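Local coordinates for protein chitosanase (Gynuella sunshinyii YC6258, PDB 6X2Q) that probably hydrolyses chitosan as a family 46 glycoside hydrolase of the lysozyme clan, here holding glucosamine units of a chitosan oligosaccharide in its cleft, at residues 137-142 with 179-184. Sequence-based numbering, arbitrary orientation.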
# COMPACT_ATOMS: atom_id res chain seq x y z
N LEU A 137 -7.03 7.29 -8.95
CA LEU A 137 -7.26 5.97 -8.36
C LEU A 137 -5.95 5.34 -7.92
O LEU A 137 -5.86 4.73 -6.85
CB LEU A 137 -7.99 5.06 -9.37
CG LEU A 137 -9.52 5.15 -9.47
CD1 LEU A 137 -10.03 6.58 -9.43
CD2 LEU A 137 -10.04 4.44 -10.73
N LEU A 138 -4.92 5.46 -8.76
CA LEU A 138 -3.61 4.93 -8.40
C LEU A 138 -3.09 5.61 -7.14
O LEU A 138 -2.65 4.94 -6.20
CB LEU A 138 -2.66 5.13 -9.58
CG LEU A 138 -1.20 4.82 -9.30
CD1 LEU A 138 -1.02 3.34 -8.97
CD2 LEU A 138 -0.35 5.20 -10.50
N ALA A 139 -3.22 6.94 -7.07
CA ALA A 139 -2.74 7.68 -5.90
C ALA A 139 -3.48 7.26 -4.65
O ALA A 139 -2.87 7.14 -3.58
CB ALA A 139 -2.89 9.18 -6.14
N LEU A 140 -4.80 7.05 -4.74
CA LEU A 140 -5.52 6.59 -3.56
C LEU A 140 -5.12 5.18 -3.18
O LEU A 140 -5.09 4.83 -2.00
CB LEU A 140 -7.02 6.66 -3.79
CG LEU A 140 -7.56 8.08 -4.00
CD1 LEU A 140 -9.01 8.01 -4.53
CD2 LEU A 140 -7.48 8.89 -2.73
N TYR A 141 -4.82 4.35 -4.18
CA TYR A 141 -4.52 2.95 -3.90
C TYR A 141 -3.13 2.81 -3.27
O TYR A 141 -2.95 2.07 -2.29
CB TYR A 141 -4.62 2.16 -5.19
CG TYR A 141 -4.26 0.69 -5.10
CD1 TYR A 141 -4.67 -0.09 -4.03
CD2 TYR A 141 -3.54 0.10 -6.12
CE1 TYR A 141 -4.35 -1.44 -3.99
CE2 TYR A 141 -3.22 -1.23 -6.09
CZ TYR A 141 -3.62 -2.00 -5.03
OH TYR A 141 -3.27 -3.33 -5.03
N ASP A 142 -2.16 3.54 -3.82
CA ASP A 142 -0.83 3.57 -3.23
C ASP A 142 -0.87 4.13 -1.82
O ASP A 142 -0.21 3.60 -0.92
CB ASP A 142 0.11 4.39 -4.10
CG ASP A 142 1.54 4.35 -3.60
OD1 ASP A 142 2.12 3.24 -3.60
OD2 ASP A 142 2.10 5.42 -3.21
N ARG A 179 -6.94 19.62 -9.41
CA ARG A 179 -6.64 20.46 -8.25
C ARG A 179 -6.77 19.65 -6.95
O ARG A 179 -5.91 19.75 -6.06
CB ARG A 179 -7.57 21.68 -8.23
CG ARG A 179 -7.10 22.80 -7.29
CD ARG A 179 -7.74 24.14 -7.63
NE ARG A 179 -8.95 24.35 -6.85
CZ ARG A 179 -8.96 24.79 -5.59
NH1 ARG A 179 -7.82 25.10 -5.00
NH2 ARG A 179 -10.11 24.93 -4.94
N TRP A 180 -7.84 18.86 -6.83
CA TRP A 180 -8.00 18.02 -5.65
C TRP A 180 -6.85 17.05 -5.52
O TRP A 180 -6.30 16.86 -4.43
CB TRP A 180 -9.33 17.26 -5.72
CG TRP A 180 -9.68 16.53 -4.44
CD1 TRP A 180 -10.57 16.94 -3.49
CD2 TRP A 180 -9.16 15.27 -3.99
NE1 TRP A 180 -10.62 16.01 -2.47
CE2 TRP A 180 -9.76 14.99 -2.75
CE3 TRP A 180 -8.22 14.36 -4.51
CZ2 TRP A 180 -9.46 13.83 -2.02
CZ3 TRP A 180 -7.93 13.21 -3.79
CH2 TRP A 180 -8.54 12.96 -2.55
N LEU A 181 -6.44 16.45 -6.64
CA LEU A 181 -5.36 15.46 -6.63
C LEU A 181 -4.03 16.11 -6.27
O LEU A 181 -3.24 15.52 -5.53
CB LEU A 181 -5.28 14.75 -7.99
CG LEU A 181 -4.20 13.66 -8.15
CD1 LEU A 181 -4.27 12.64 -7.02
CD2 LEU A 181 -4.23 12.96 -9.51
N LYS A 182 -3.76 17.31 -6.79
CA LYS A 182 -2.48 17.95 -6.48
C LYS A 182 -2.39 18.28 -4.99
O LYS A 182 -1.34 18.07 -4.36
CB LYS A 182 -2.32 19.21 -7.33
CG LYS A 182 -0.88 19.67 -7.48
CD LYS A 182 -0.80 21.17 -7.58
CE LYS A 182 -0.05 21.62 -8.84
NZ LYS A 182 0.33 23.08 -8.75
N THR A 183 -3.49 18.77 -4.43
CA THR A 183 -3.55 19.02 -3.00
C THR A 183 -3.33 17.74 -2.20
O THR A 183 -2.60 17.73 -1.20
CB THR A 183 -4.90 19.66 -2.67
OG1 THR A 183 -5.08 20.84 -3.47
CG2 THR A 183 -4.99 20.03 -1.22
N PHE A 184 -3.96 16.63 -2.63
CA PHE A 184 -3.80 15.36 -1.92
C PHE A 184 -2.34 14.92 -1.92
O PHE A 184 -1.82 14.46 -0.91
CB PHE A 184 -4.68 14.28 -2.55
CG PHE A 184 -4.49 12.90 -1.93
CD1 PHE A 184 -5.16 12.55 -0.75
CD2 PHE A 184 -3.63 11.97 -2.50
CE1 PHE A 184 -4.99 11.30 -0.19
CE2 PHE A 184 -3.46 10.72 -1.94
CZ PHE A 184 -4.14 10.38 -0.78
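Ala139 and Leu181 meet where the two helices come closest in register: Ala139 CB points at the partner helix and touches Leu181 CD1 at 3.8 Å. With CG anti to the backbone N (chi1 -179°), the Leu181 branch turns toward helix 134-147 and CD1 can reach Ala139. Next to this pair, Leu140 CD2 does double duty. It sits over one face of the Phe184 ring, offset toward the rim and 4.1 Å from CZ, and also reaches the edge of the Trp180 indole, 4.2 Å from CH2, near its plane. The methyl sits in the corner between the Phe184 face and the Trp180 edge. The Phe184 ring also brings CE2 to 4.0 Å from Ala139 O, a backbone carbonyl.

All five touching residues are buried and the side-chain contacts are apolar, but modest in area: the local axes stay 11.1 Å apart and cross at 27°, a spacing spanned by the longer side chains, with short Ala139 the most covered of the five. The far side of 179-184 is the solvent side: Arg179 and Lys182 are exposed, though Arg179 and Thr183 lean on Val167 of helix 156-167. Partly exposed Thr183 turns OG1 back to Arg179 O at 2.9 Å, on the opposite face of that carbonyl from its own backbone N.

Other helices close the surroundings. Trp180 NE1 hydrogen-bonds Thr164 OG1 on helix 156-167, Leu140 also rests on Ala126 of helix 104-129, and Asp142 forms salt bridges with Arg188 and Arg210, tying helix 134-147 to helices 177-193 and 209-219 within the mainly helical family 46 fold.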